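Local coordinates for protein chitinase (PDB 4TXG) that probably binds chitin and hydrolyses its glycosidic bonds as a bacterial glycoside hydrolase of family 18, at residues E124-T129 with Y388-N393; S318-G323 with L668-Y673; G434-L439 with A720-S725; G691-Q696 with Y769-N774; P704-D709 with V758-I763. All coordinates share one frame; numbering follows the deposited sequence.

Contact 1 (E124-T129 with Y388-N393); sequences EALAQT and YLDFVN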
# COMPACT_ATOMS: atom_id res chain seq x y z
N GLU A 124 -13.25 -13.33 0.56
CA GLU A 124 -12.57 -14.28 1.42
C GLU A 124 -11.84 -13.59 2.58
O GLU A 124 -11.07 -12.66 2.37
CB GLU A 124 -11.57 -15.11 0.61
CG GLU A 124 -10.72 -16.06 1.44
CD GLU A 124 -9.68 -16.79 0.60
OE1 GLU A 124 -9.85 -16.86 -0.64
OE2 GLU A 124 -8.69 -17.30 1.17
N ALA A 125 -12.11 -14.06 3.80
CA ALA A 125 -11.44 -13.61 5.02
C ALA A 125 -11.79 -12.18 5.46
O ALA A 125 -11.25 -11.68 6.46
CB ALA A 125 -9.92 -13.75 4.88
N LEU A 126 -12.69 -11.51 4.75
CA LEU A 126 -13.08 -10.16 5.18
C LEU A 126 -13.96 -10.21 6.43
O LEU A 126 -14.89 -11.02 6.53
CB LEU A 126 -13.81 -9.41 4.06
CG LEU A 126 -14.23 -7.95 4.32
CD1 LEU A 126 -13.03 -7.03 4.42
CD2 LEU A 126 -15.18 -7.47 3.23
N ALA A 127 -13.65 -9.35 7.40
CA ALA A 127 -14.43 -9.31 8.63
C ALA A 127 -15.74 -8.57 8.40
O ALA A 127 -15.74 -7.37 8.15
CB ALA A 127 -13.62 -8.64 9.73
N GLN A 128 -16.86 -9.27 8.51
CA GLN A 128 -18.14 -8.59 8.36
C GLN A 128 -18.69 -8.17 9.72
O GLN A 128 -18.51 -8.85 10.72
CB GLN A 128 -19.17 -9.47 7.65
CG GLN A 128 -20.50 -8.73 7.41
CD GLN A 128 -21.66 -9.65 7.14
OE1 GLN A 128 -21.50 -10.72 6.55
NE2 GLN A 128 -22.85 -9.25 7.58
N THR A 129 -19.37 -7.03 9.73
CA THR A 129 -20.10 -6.57 10.90
C THR A 129 -21.28 -7.50 11.18
O THR A 129 -22.25 -7.54 10.42
CB THR A 129 -20.59 -5.12 10.69
OG1 THR A 129 -19.46 -4.27 10.45
CG2 THR A 129 -21.35 -4.63 11.92
N TYR A 388 -10.18 -5.94 8.09
CA TYR A 388 -11.24 -4.96 7.88
C TYR A 388 -11.25 -4.35 6.48
O TYR A 388 -12.18 -3.63 6.12
CB TYR A 388 -11.14 -3.84 8.93
CG TYR A 388 -11.20 -4.39 10.33
CD1 TYR A 388 -12.35 -5.01 10.80
CD2 TYR A 388 -10.10 -4.32 11.18
CE1 TYR A 388 -12.42 -5.54 12.07
CE2 TYR A 388 -10.16 -4.85 12.47
CZ TYR A 388 -11.32 -5.46 12.90
OH TYR A 388 -11.40 -5.99 14.17
N LEU A 389 -10.21 -4.62 5.70
CA LEU A 389 -9.99 -3.92 4.45
C LEU A 389 -10.47 -4.70 3.24
O LEU A 389 -10.10 -5.87 3.04
CB LEU A 389 -8.50 -3.59 4.28
CG LEU A 389 -7.93 -2.74 5.41
CD1 LEU A 389 -6.42 -2.62 5.28
CD2 LEU A 389 -8.59 -1.37 5.40
N ASP A 390 -11.30 -4.07 2.41
CA ASP A 390 -11.70 -4.71 1.17
C ASP A 390 -10.48 -5.10 0.34
O ASP A 390 -10.44 -6.19 -0.23
CB ASP A 390 -12.61 -3.79 0.37
CG ASP A 390 -13.97 -3.69 0.98
OD1 ASP A 390 -14.84 -4.52 0.63
OD2 ASP A 390 -14.17 -2.81 1.85
N PHE A 391 -9.50 -4.20 0.28
CA PHE A 391 -8.20 -4.56 -0.27
C PHE A 391 -7.14 -3.56 0.14
O PHE A 391 -7.47 -2.49 0.67
CB PHE A 391 -8.24 -4.72 -1.81
CG PHE A 391 -8.73 -3.51 -2.57
CD1 PHE A 391 -7.89 -2.45 -2.85
CD2 PHE A 391 -10.03 -3.47 -3.07
CE1 PHE A 391 -8.32 -1.35 -3.59
CE2 PHE A 391 -10.49 -2.36 -3.79
CZ PHE A 391 -9.63 -1.31 -4.06
N VAL A 392 -5.88 -3.91 -0.06
CA VAL A 392 -4.79 -2.97 0.21
C VAL A 392 -4.11 -2.57 -1.08
O VAL A 392 -4.10 -3.33 -2.03
CB VAL A 392 -3.73 -3.55 1.18
CG1 VAL A 392 -4.36 -3.80 2.56
CG2 VAL A 392 -3.10 -4.83 0.64
N ASN A 393 -3.58 -1.36 -1.09
CA ASN A 393 -2.73 -0.87 -2.17
C ASN A 393 -1.33 -0.76 -1.61
O ASN A 393 -1.05 0.14 -0.82
CB ASN A 393 -3.22 0.49 -2.67
CG ASN A 393 -4.63 0.42 -3.23
OD1 ASN A 393 -4.94 -0.49 -4.00
ND2 ASN A 393 -5.48 1.34 -2.82

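Contact 2 (S318-G323 with L668-Y673); sequences SMNNAG and LGDQNY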
# COMPACT_ATOMS: atom_id res chain seq x y z
N SER A 318 5.30 1.52 15.35
CA SER A 318 5.98 1.79 16.60
C SER A 318 7.50 2.03 16.43
O SER A 318 8.20 2.18 17.43
CB SER A 318 5.75 0.64 17.58
OG SER A 318 6.42 -0.54 17.15
N MET A 319 8.00 2.07 15.20
CA MET A 319 9.40 2.43 14.95
C MET A 319 9.60 3.91 15.24
O MET A 319 8.86 4.75 14.74
CB MET A 319 9.82 2.15 13.50
CG MET A 319 9.51 0.75 12.98
SD MET A 319 10.34 -0.60 13.86
CE MET A 319 12.04 -0.39 13.40
N ASN A 320 10.59 4.22 16.06
CA ASN A 320 10.89 5.59 16.43
C ASN A 320 11.37 6.39 15.21
O ASN A 320 12.11 5.85 14.39
CB ASN A 320 11.93 5.60 17.55
CG ASN A 320 12.27 6.99 18.04
OD1 ASN A 320 11.45 7.64 18.70
ND2 ASN A 320 13.48 7.45 17.73
N ASN A 321 10.93 7.64 15.09
CA ASN A 321 11.30 8.53 13.97
C ASN A 321 10.92 8.02 12.59
O ASN A 321 11.53 8.39 11.59
CB ASN A 321 12.81 8.80 13.98
CG ASN A 321 13.25 9.71 15.11
OD1 ASN A 321 12.43 10.38 15.74
ND2 ASN A 321 14.55 9.76 15.36
N ALA A 322 9.91 7.16 12.52
CA ALA A 322 9.50 6.62 11.22
C ALA A 322 8.57 7.57 10.49
O ALA A 322 8.47 7.53 9.26
CB ALA A 322 8.82 5.27 11.40
N GLY A 323 7.90 8.44 11.23
CA GLY A 323 6.95 9.35 10.63
C GLY A 323 7.62 10.49 9.87
O GLY A 323 8.85 10.64 9.91
N LEU A 668 8.28 -2.42 21.40
CA LEU A 668 8.41 -1.29 20.49
C LEU A 668 9.32 -1.70 19.34
O LEU A 668 10.25 -2.49 19.53
CB LEU A 668 8.97 -0.06 21.21
CG LEU A 668 8.09 0.51 22.33
CD1 LEU A 668 8.65 1.83 22.82
CD2 LEU A 668 6.66 0.69 21.84
N GLY A 669 9.06 -1.16 18.16
CA GLY A 669 9.71 -1.62 16.95
C GLY A 669 11.22 -1.68 16.97
O GLY A 669 11.81 -2.63 16.44
N ASP A 670 11.87 -0.67 17.55
CA ASP A 670 13.33 -0.62 17.53
C ASP A 670 13.94 -1.74 18.39
O ASP A 670 15.14 -2.03 18.28
CB ASP A 670 13.84 0.73 18.01
CG ASP A 670 13.78 1.82 16.93
OD1 ASP A 670 13.65 1.51 15.73
OD2 ASP A 670 13.90 3.01 17.31
N GLN A 671 13.12 -2.35 19.24
CA GLN A 671 13.56 -3.42 20.14
C GLN A 671 13.16 -4.79 19.60
O GLN A 671 13.47 -5.82 20.20
CB GLN A 671 12.97 -3.23 21.54
CG GLN A 671 13.06 -1.82 22.10
CD GLN A 671 14.47 -1.30 22.14
OE1 GLN A 671 15.41 -2.02 22.49
NE2 GLN A 671 14.64 -0.03 21.77
N ASN A 672 12.45 -4.79 18.47
CA ASN A 672 11.87 -6.00 17.90
C ASN A 672 12.86 -6.72 16.97
O ASN A 672 12.52 -7.07 15.85
CB ASN A 672 10.58 -5.62 17.14
CG ASN A 672 9.64 -6.80 16.92
OD1 ASN A 672 9.67 -7.79 17.64
ND2 ASN A 672 8.77 -6.68 15.91
N TYR A 673 14.08 -6.92 17.46
CA TYR A 673 15.09 -7.73 16.77
C TYR A 673 15.63 -8.78 17.73
O TYR A 673 16.23 -8.44 18.75
CB TYR A 673 16.27 -6.88 16.27
CG TYR A 673 15.93 -5.70 15.40
CD1 TYR A 673 15.48 -4.50 15.95
CD2 TYR A 673 16.11 -5.76 14.03
CE1 TYR A 673 15.19 -3.41 15.14
CE2 TYR A 673 15.82 -4.68 13.22
CZ TYR A 673 15.36 -3.51 13.79
OH TYR A 673 15.08 -2.44 12.98
O HOH W 1 10.75 1.91 18.39
O HOH W 2 13.58 3.69 13.96

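Contact 3 (G434-L439 with A720-S725); sequences GNIGYL and AGHSGS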
# COMPACT_ATOMS: atom_id res chain seq x y z
N GLY A 434 18.46 -16.01 6.39
CA GLY A 434 18.30 -17.04 5.36
C GLY A 434 18.39 -16.54 3.93
O GLY A 434 17.67 -17.02 3.05
N ASN A 435 19.27 -15.57 3.71
CA ASN A 435 19.47 -14.92 2.41
C ASN A 435 18.20 -14.38 1.76
O ASN A 435 18.07 -14.38 0.53
CB ASN A 435 20.17 -15.86 1.46
CG ASN A 435 21.64 -16.00 1.79
OD1 ASN A 435 22.04 -16.97 2.43
ND2 ASN A 435 22.44 -15.00 1.40
N ILE A 436 17.29 -13.90 2.59
CA ILE A 436 16.12 -13.19 2.10
C ILE A 436 16.37 -11.69 2.13
O ILE A 436 16.60 -11.12 3.19
CB ILE A 436 14.88 -13.52 2.93
CG1 ILE A 436 14.56 -15.02 2.78
CG2 ILE A 436 13.68 -12.65 2.52
CD1 ILE A 436 13.27 -15.45 3.43
N GLY A 437 16.35 -11.05 0.96
CA GLY A 437 16.42 -9.59 0.88
C GLY A 437 15.02 -9.03 0.71
O GLY A 437 14.25 -9.58 -0.06
N TYR A 438 14.68 -7.94 1.41
CA TYR A 438 13.27 -7.56 1.52
C TYR A 438 12.85 -6.25 0.86
O TYR A 438 11.66 -5.92 0.87
CB TYR A 438 12.85 -7.51 2.99
CG TYR A 438 13.71 -6.60 3.83
CD1 TYR A 438 13.43 -5.24 3.93
CD2 TYR A 438 14.81 -7.10 4.51
CE1 TYR A 438 14.23 -4.40 4.68
CE2 TYR A 438 15.61 -6.27 5.27
CZ TYR A 438 15.32 -4.93 5.35
OH TYR A 438 16.12 -4.12 6.11
N LEU A 439 13.79 -5.49 0.29
CA LEU A 439 13.44 -4.20 -0.31
C LEU A 439 12.97 -4.38 -1.75
O LEU A 439 13.61 -3.91 -2.69
CB LEU A 439 14.63 -3.22 -0.25
CG LEU A 439 14.94 -2.60 1.11
CD1 LEU A 439 16.09 -1.62 1.02
CD2 LEU A 439 13.69 -1.92 1.67
N ALA A 720 8.12 -26.21 3.76
CA ALA A 720 8.75 -24.96 3.37
C ALA A 720 8.33 -24.57 1.96
O ALA A 720 8.67 -25.25 1.00
CB ALA A 720 10.26 -25.07 3.47
N GLY A 721 7.62 -23.46 1.84
CA GLY A 721 7.28 -22.94 0.53
C GLY A 721 8.45 -22.23 -0.11
O GLY A 721 8.50 -22.05 -1.33
N HIS A 722 9.39 -21.80 0.72
CA HIS A 722 10.60 -21.17 0.20
C HIS A 722 11.84 -21.56 0.98
O HIS A 722 11.86 -21.48 2.21
CB HIS A 722 10.48 -19.65 0.20
CG HIS A 722 11.72 -18.98 -0.31
ND1 HIS A 722 11.94 -18.76 -1.65
CD2 HIS A 722 12.84 -18.56 0.33
CE1 HIS A 722 13.13 -18.22 -1.82
NE2 HIS A 722 13.70 -18.09 -0.62
N SER A 723 12.89 -21.95 0.26
CA SER A 723 14.20 -22.20 0.84
C SER A 723 15.27 -21.51 0.02
O SER A 723 15.10 -21.30 -1.19
CB SER A 723 14.47 -23.70 0.93
OG SER A 723 13.48 -24.35 1.70
N GLY A 724 16.37 -21.15 0.66
CA GLY A 724 17.48 -20.52 -0.03
C GLY A 724 17.24 -19.04 -0.28
O GLY A 724 16.30 -18.45 0.24
N SER A 725 18.12 -18.46 -1.09
CA SER A 725 18.02 -17.05 -1.45
C SER A 725 16.71 -16.75 -2.18
O SER A 725 16.13 -17.64 -2.79
CB SER A 725 19.23 -16.69 -2.32
OG SER A 725 18.90 -15.72 -3.28

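Contact 4 (G691-Q696 with Y769-N774); sequences GGTEFQ and YTVGLN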
# COMPACT_ATOMS: atom_id res chain seq x y z
N GLY A 691 -2.81 -33.89 25.27
CA GLY A 691 -1.42 -33.72 24.88
C GLY A 691 -1.19 -34.40 23.55
O GLY A 691 -1.81 -35.42 23.25
N GLY A 692 -0.32 -33.83 22.72
CA GLY A 692 -0.11 -34.37 21.39
C GLY A 692 -0.99 -33.74 20.33
O GLY A 692 -0.76 -33.95 19.14
N THR A 693 -2.01 -32.98 20.74
CA THR A 693 -2.86 -32.26 19.78
C THR A 693 -1.98 -31.34 18.92
O THR A 693 -1.13 -30.63 19.45
CB THR A 693 -3.96 -31.45 20.51
OG1 THR A 693 -4.86 -32.35 21.18
CG2 THR A 693 -4.75 -30.61 19.53
N GLU A 694 -2.16 -31.38 17.60
CA GLU A 694 -1.27 -30.64 16.71
C GLU A 694 -1.93 -29.40 16.12
O GLU A 694 -3.02 -29.47 15.55
CB GLU A 694 -0.78 -31.53 15.57
CG GLU A 694 0.20 -30.82 14.63
CD GLU A 694 0.72 -31.72 13.53
OE1 GLU A 694 0.13 -32.80 13.33
OE2 GLU A 694 1.72 -31.33 12.88
N PHE A 695 -1.25 -28.26 16.24
CA PHE A 695 -1.72 -27.04 15.63
C PHE A 695 -0.83 -26.72 14.45
O PHE A 695 0.39 -26.77 14.58
CB PHE A 695 -1.71 -25.88 16.64
CG PHE A 695 -2.39 -26.20 17.95
CD1 PHE A 695 -3.76 -26.37 18.01
CD2 PHE A 695 -1.65 -26.31 19.11
CE1 PHE A 695 -4.39 -26.66 19.22
CE2 PHE A 695 -2.27 -26.60 20.33
CZ PHE A 695 -3.65 -26.77 20.37
N GLN A 696 -1.43 -26.43 13.30
CA GLN A 696 -0.65 -25.97 12.15
C GLN A 696 -1.20 -24.65 11.63
O GLN A 696 -2.37 -24.35 11.82
CB GLN A 696 -0.66 -27.00 11.01
CG GLN A 696 0.07 -28.29 11.32
CD GLN A 696 0.22 -29.17 10.09
OE1 GLN A 696 -0.17 -28.79 8.98
NE2 GLN A 696 0.81 -30.35 10.28
N TYR A 769 -5.34 -21.93 9.85
CA TYR A 769 -5.09 -22.77 11.01
C TYR A 769 -5.80 -24.11 10.92
O TYR A 769 -6.93 -24.20 10.44
CB TYR A 769 -5.56 -22.05 12.29
CG TYR A 769 -4.77 -20.81 12.63
CD1 TYR A 769 -5.15 -19.57 12.13
CD2 TYR A 769 -3.67 -20.88 13.47
CE1 TYR A 769 -4.42 -18.43 12.44
CE2 TYR A 769 -2.94 -19.75 13.78
CZ TYR A 769 -3.33 -18.53 13.27
OH TYR A 769 -2.60 -17.40 13.59
N THR A 770 -5.13 -25.16 11.39
CA THR A 770 -5.83 -26.43 11.62
C THR A 770 -5.50 -26.98 12.99
O THR A 770 -4.43 -26.72 13.55
CB THR A 770 -5.49 -27.50 10.56
OG1 THR A 770 -4.08 -27.70 10.49
CG2 THR A 770 -6.03 -27.11 9.19
N VAL A 771 -6.43 -27.76 13.52
CA VAL A 771 -6.23 -28.45 14.79
C VAL A 771 -6.32 -29.95 14.53
O VAL A 771 -7.34 -30.44 14.04
CB VAL A 771 -7.28 -28.01 15.84
CG1 VAL A 771 -7.07 -28.79 17.15
CG2 VAL A 771 -7.18 -26.50 16.07
N GLY A 772 -5.24 -30.66 14.85
CA GLY A 772 -5.20 -32.10 14.66
C GLY A 772 -5.51 -32.78 15.97
O GLY A 772 -4.70 -32.78 16.90
N LEU A 773 -6.70 -33.36 16.04
CA LEU A 773 -7.26 -33.83 17.30
C LEU A 773 -7.77 -35.25 17.18
O LEU A 773 -8.69 -35.51 16.41
CB LEU A 773 -8.39 -32.89 17.74
CG LEU A 773 -9.28 -33.28 18.90
CD1 LEU A 773 -8.46 -33.45 20.16
CD2 LEU A 773 -10.35 -32.21 19.10
N ASN A 774 -7.17 -36.17 17.94
CA ASN A 774 -7.55 -37.59 17.91
C ASN A 774 -7.73 -38.16 16.50
O ASN A 774 -8.73 -38.81 16.21
CB ASN A 774 -8.83 -37.80 18.71
CG ASN A 774 -8.65 -37.52 20.18
OD1 ASN A 774 -9.54 -36.99 20.85
ND2 ASN A 774 -7.47 -37.85 20.70
O HOH W 3 -5.08 -35.03 19.83
O HOH W 4 -3.11 -29.44 12.49
O HOH W 5 -3.12 -29.07 8.21

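Contact 5 (P704-D709 with V758-I763); sequences PANIAD and VYYLPI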
# COMPACT_ATOMS: atom_id res chain seq x y z
N PRO A 704 12.00 -15.90 6.88
CA PRO A 704 12.76 -17.11 6.59
C PRO A 704 12.14 -18.33 7.26
O PRO A 704 11.50 -18.19 8.30
CB PRO A 704 14.15 -16.82 7.17
CG PRO A 704 14.23 -15.35 7.28
CD PRO A 704 12.83 -14.84 7.49
N ALA A 705 12.34 -19.50 6.69
CA ALA A 705 11.64 -20.69 7.18
C ALA A 705 12.36 -21.32 8.37
O ALA A 705 12.46 -22.54 8.48
CB ALA A 705 11.50 -21.71 6.05
N ASN A 706 12.84 -20.48 9.28
CA ASN A 706 13.51 -20.97 10.48
C ASN A 706 12.78 -20.54 11.76
O ASN A 706 13.38 -20.52 12.85
CB ASN A 706 14.96 -20.50 10.51
CG ASN A 706 15.09 -18.99 10.42
OD1 ASN A 706 14.11 -18.26 10.46
ND2 ASN A 706 16.32 -18.51 10.29
N ILE A 707 11.51 -20.22 11.63
CA ILE A 707 10.68 -19.83 12.77
C ILE A 707 10.71 -20.93 13.84
O ILE A 707 10.71 -22.12 13.53
CB ILE A 707 9.24 -19.54 12.32
CG1 ILE A 707 8.35 -19.17 13.50
CG2 ILE A 707 8.67 -20.72 11.56
CD1 ILE A 707 7.07 -18.45 13.08
N ALA A 708 10.80 -20.53 15.10
CA ALA A 708 10.92 -21.48 16.19
C ALA A 708 10.22 -20.94 17.42
O ALA A 708 9.71 -19.82 17.40
CB ALA A 708 12.39 -21.76 16.48
N ASP A 709 10.16 -21.73 18.49
CA ASP A 709 9.64 -21.18 19.73
C ASP A 709 10.72 -21.21 20.81
O ASP A 709 11.68 -21.97 20.71
CB ASP A 709 8.36 -21.92 20.18
CG ASP A 709 8.64 -23.28 20.80
OD1 ASP A 709 8.72 -24.27 20.05
OD2 ASP A 709 8.74 -23.36 22.05
N VAL A 758 9.84 -17.05 17.73
CA VAL A 758 10.84 -16.13 17.20
C VAL A 758 10.93 -16.30 15.70
O VAL A 758 11.00 -17.43 15.20
CB VAL A 758 12.24 -16.36 17.81
CG1 VAL A 758 13.26 -15.43 17.17
CG2 VAL A 758 12.22 -16.13 19.27
N TYR A 759 10.89 -15.19 14.98
CA TYR A 759 11.16 -15.19 13.54
C TYR A 759 11.89 -13.89 13.17
O TYR A 759 12.02 -13.00 14.01
CB TYR A 759 9.87 -15.38 12.73
CG TYR A 759 8.74 -14.43 13.09
CD1 TYR A 759 7.87 -14.72 14.14
CD2 TYR A 759 8.54 -13.27 12.37
CE1 TYR A 759 6.83 -13.86 14.47
CE2 TYR A 759 7.51 -12.40 12.69
CZ TYR A 759 6.66 -12.70 13.74
OH TYR A 759 5.63 -11.84 14.05
N TYR A 760 12.37 -13.79 11.94
CA TYR A 760 13.41 -12.80 11.66
C TYR A 760 13.07 -11.66 10.71
O TYR A 760 13.79 -10.67 10.66
CB TYR A 760 14.66 -13.52 11.15
CG TYR A 760 15.30 -14.26 12.29
CD1 TYR A 760 16.09 -13.58 13.21
CD2 TYR A 760 15.06 -15.61 12.50
CE1 TYR A 760 16.65 -14.23 14.29
CE2 TYR A 760 15.62 -16.28 13.58
CZ TYR A 760 16.41 -15.58 14.46
OH TYR A 760 16.99 -16.21 15.54
N LEU A 761 11.97 -11.80 9.96
CA LEU A 761 11.44 -10.67 9.19
C LEU A 761 9.94 -10.59 9.43
O LEU A 761 9.31 -11.58 9.81
CB LEU A 761 11.75 -10.82 7.70
CG LEU A 761 13.19 -10.50 7.28
CD1 LEU A 761 13.47 -10.95 5.84
CD2 LEU A 761 13.48 -9.01 7.43
N PRO A 762 9.34 -9.40 9.21
CA PRO A 762 7.92 -9.24 9.54
C PRO A 762 6.98 -10.18 8.79
O PRO A 762 7.25 -10.58 7.65
CB PRO A 762 7.65 -7.78 9.15
CG PRO A 762 8.98 -7.10 9.40
CD PRO A 762 9.98 -8.11 8.89
N ILE A 763 5.88 -10.52 9.46
CA ILE A 763 4.78 -11.28 8.86
C ILE A 763 3.45 -10.63 9.22
O ILE A 763 3.35 -9.90 10.21
CB ILE A 763 4.74 -12.76 9.35
CG1 ILE A 763 4.36 -12.80 10.83
CG2 ILE A 763 6.09 -13.46 9.08
CD1 ILE A 763 4.22 -14.21 11.39
O HOH W 6 12.11 -16.39 10.45
O HOH W 7 13.61 -18.78 14.92

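Contact 1 (E124-T129 with Y388-N393)
Leu126 swings its CG to the side of CA remote from its own nitrogen (chi1 -177°), and the turn at CB that follows (chi2 68°) spreads its two methyls over the chain at Leu389 and Asp390. CD1 makes the closer approach: Leu126 CD1 lies 3.4 Å from Leu389 O and 3.8 Å from Tyr388 C, so it packs on backbone rather than on a side chain. CD2 faces the carboxylate of Asp390, with 3.9 Å between Leu126 CD2 and Asp390 OD1. One residue on, the methyl of Ala127 meets the CD1-CE1 side of the Tyr388 ring obliquely, Ala127 CB lying 4.0 Å from Tyr388 CD1.

No hydrogen bond joins the two segments directly. The polar work is done by neighbours: Asp390 receives the hydroxyls of Tyr140 and Tyr363 on OD1 and forms a salt bridge with Arg350 through OD2, while Leu389 O is taken by Arg456. A backbone bond between Ala127 and Lys387 fixes the incoming loop just beside the contact.

The place is the N-terminal side of barrel strand 391-395, the end opposite the one where (beta/alpha)8 enzymes keep their active sites. Chemically, then, Leu126 sets apolar methyls beside the buried carboxylate of Asp390; shielding by them would probably strengthen the pairing of Asp390 with Arg350.

Contact 2 (S318-G323 with L668-Y673)
The sulfur of Met319 sits where Gly669 has no side chain to offer: Met319 SD is 3.3 Å from Gly669 CA, against bare backbone. Three successive bends of like sense (chi1 -51°, chi2 -62°, chi3 -70°) curl the methionine back over the 3-10 segment 669-671. Its methyl CE reaches Asp670 OD1 at 3.4 Å and also approaches Tyr673 OH; the Met319 and Tyr673 side chains cross at about a right angle.

Ser318 meets the same glycine at its backbone nitrogen: Gly669 N gives a weak, strongly bent hydrogen bond to Ser318 OG over 2.9 Å, and the same hydroxyl also bonds to Gly379 O. Further out, two waters do the joining. One takes the N-H of Asp670 and gives a proton to Ser318 O, with a weak bond from Asn320 N besides. The second donates both ways, to Asn320 O at 2.6 Å and to Asp670 OD1 at 2.8 Å. Asp670 OD2 meanwhile rests against Asn320 CB.

Met319 to Ala322 form a type II beta turn in the loop that leaves barrel strand 308-312, the strand that carries most of the DxxDxDxE signature of family 18. What results is a domain interface: a turn of the catalytic barrel seated, partly through water, on a 3-10 loop of the Chitinase C domain.

Contact 3 (G434-L439 with A720-S725)
Asn435 and Ser725 bring two irregular loops to a CA separation of 4.6 Å, and both chains turn with positive phi here, at Gly434 and Asn435 on one side and Gly724 on the other. This is a seam between domains: the loop preceding helix 441-448 of the (beta/alpha)8 barrel meets a loop of the Chitinase C domain that leads into strand 734-740. No hydrogen bond crosses directly between the segments. A CA-H...O contact stands in, Ser725 CA to Asn435 O at 3.3 Å with 149° at the hydrogen. Just past the segment, Asn726 adds a proper bond from ND2 to Gly437 O.

Among the side chains, Asn435 CB rests on Ser725 CB at 4.0 Å, while the serine hydroxyl turns to its own chain and takes the N-H of Val727. Ile436 reaches out, extended beyond CG1, until Ile436 CD1 approaches His722 CD2 at an oblique 4.4 Å. The imidazole is held at both nitrogens, ND1 by the N-H of Lys731 and NE2 by a carbonyl within its own loop. That second bond is short but bent: His722 NE2 reaches Gly724 O over 2.8 Å, with the donor 49° out of the carbonyl plane.

Contact 4 (G691-Q696 with Y769-N774)
Phe695 and Val771 mark the tight side of this antiparallel strand pair. They are a non-hydrogen-bonded pair whose side chains run side by side, with Val771 CG2 at the ring edge, 3.9 Å from Phe695 CD1. The other valine methyl, Val771 CG1, meets Thr693 CG2 at 3.8 Å and so closes the row. The backbone is also drawn in: the hydrogen-bonded pair of Glu694 and Gly772 has a notably short bond, Gly772 N to Glu694 O at 2.6 Å and 169° at the hydrogen, and Gln696 with Thr770 forms the next such pair.

The opposite face, with Glu694, Gln696 and Thr770, is looser and wetter. Gln696, extended beyond CG, reaches back along its strand and sends Gln696 NE2 to Glu694 OE2 (2.9 Å), meeting the oxygen from above the carboxylate plane. Two waters gather at Thr770 OG1, one shared with Glu694 O and the other with Gln696 OE1. Arg736 bonds to both Gln696 OE1 and Thr770 OG1, and Ser738 to Glu694 OE2, so protein partners join the waters on this face.

Strands 694-700 and 767-773 lie centrally in the larger sheet of the Chitinase C domain, flanked by strand 734-740 beside the first and strand 776-780 beside the second.

Contact 5 (P704-D709 with V758-I763)
Two backbone bonds tie Ala708 to Val758 as an antiparallel hydrogen-bonded pair, Ala708 N to Val758 O at 3.1 Å and Val758 N to Ala708 O at 2.8 Å. Ile707 supports the same carbonyl through a CA-H...O contact, Ile707 CA lying 3.4 Å from Val758 O.

Water carries the bonding on where the chains part. One water donates to both Asn706 O and Val758 O; another links Tyr760 N to Asn706 OD1, accepting from the former and donating to the latter at 2.7 Å. The amide of Asn706 is thereby held at both ends, since its ND2 goes to Gln432 O in the barrel. It stands at the edge of the Tyr760 ring, with Asn706 OD1 3.5 Å from Tyr760 CD2 and the amide and ring planes 61° apart.

Apolar packing fills in the rest. In Ile707, CG1 lies trans to its own backbone nitrogen (chi1 178°), which lays the side chain alongside Tyr759, Ile707 CD1 lying 4.0 Å from Tyr759 CD1. Pro704 sets CG against Tyr760 CB and CD near Leu761 CB. That proline also covers Leu761 N, 4.0 Å from Pro704 CD, a buried N-H with no partner in the model.

Such a short edge strand, 708-709, added to strand 752-758 and ending in loops, completes the border of the four-stranded antiparallel sheet of the Chitinase C domain, next to its junction with the barrel.

From the N terminus, the loop at 124-129 waits until 388-393 for contact 1 to close, fastening the chain's lead-in to the base of the barrel. Segment 318-323 falls within that span, yet its partner comes only at 668-673, so contact 2 crosses contact 1. Contact 3, opening at 434-439 and closing at 720-725, crosses contact 2 in turn; both bind barrel to Chitinase C domain. Contacts 4 and 5 stay within that domain: 5 is enclosed by 4 along the chain, and contact 3 crosses both. Contacts 3 and 5 also touch, Ile436 CD1 lying 3.6 Å from Pro704 CA, so the interdomain seam continues into the edge of the smaller Chitinase C sheet.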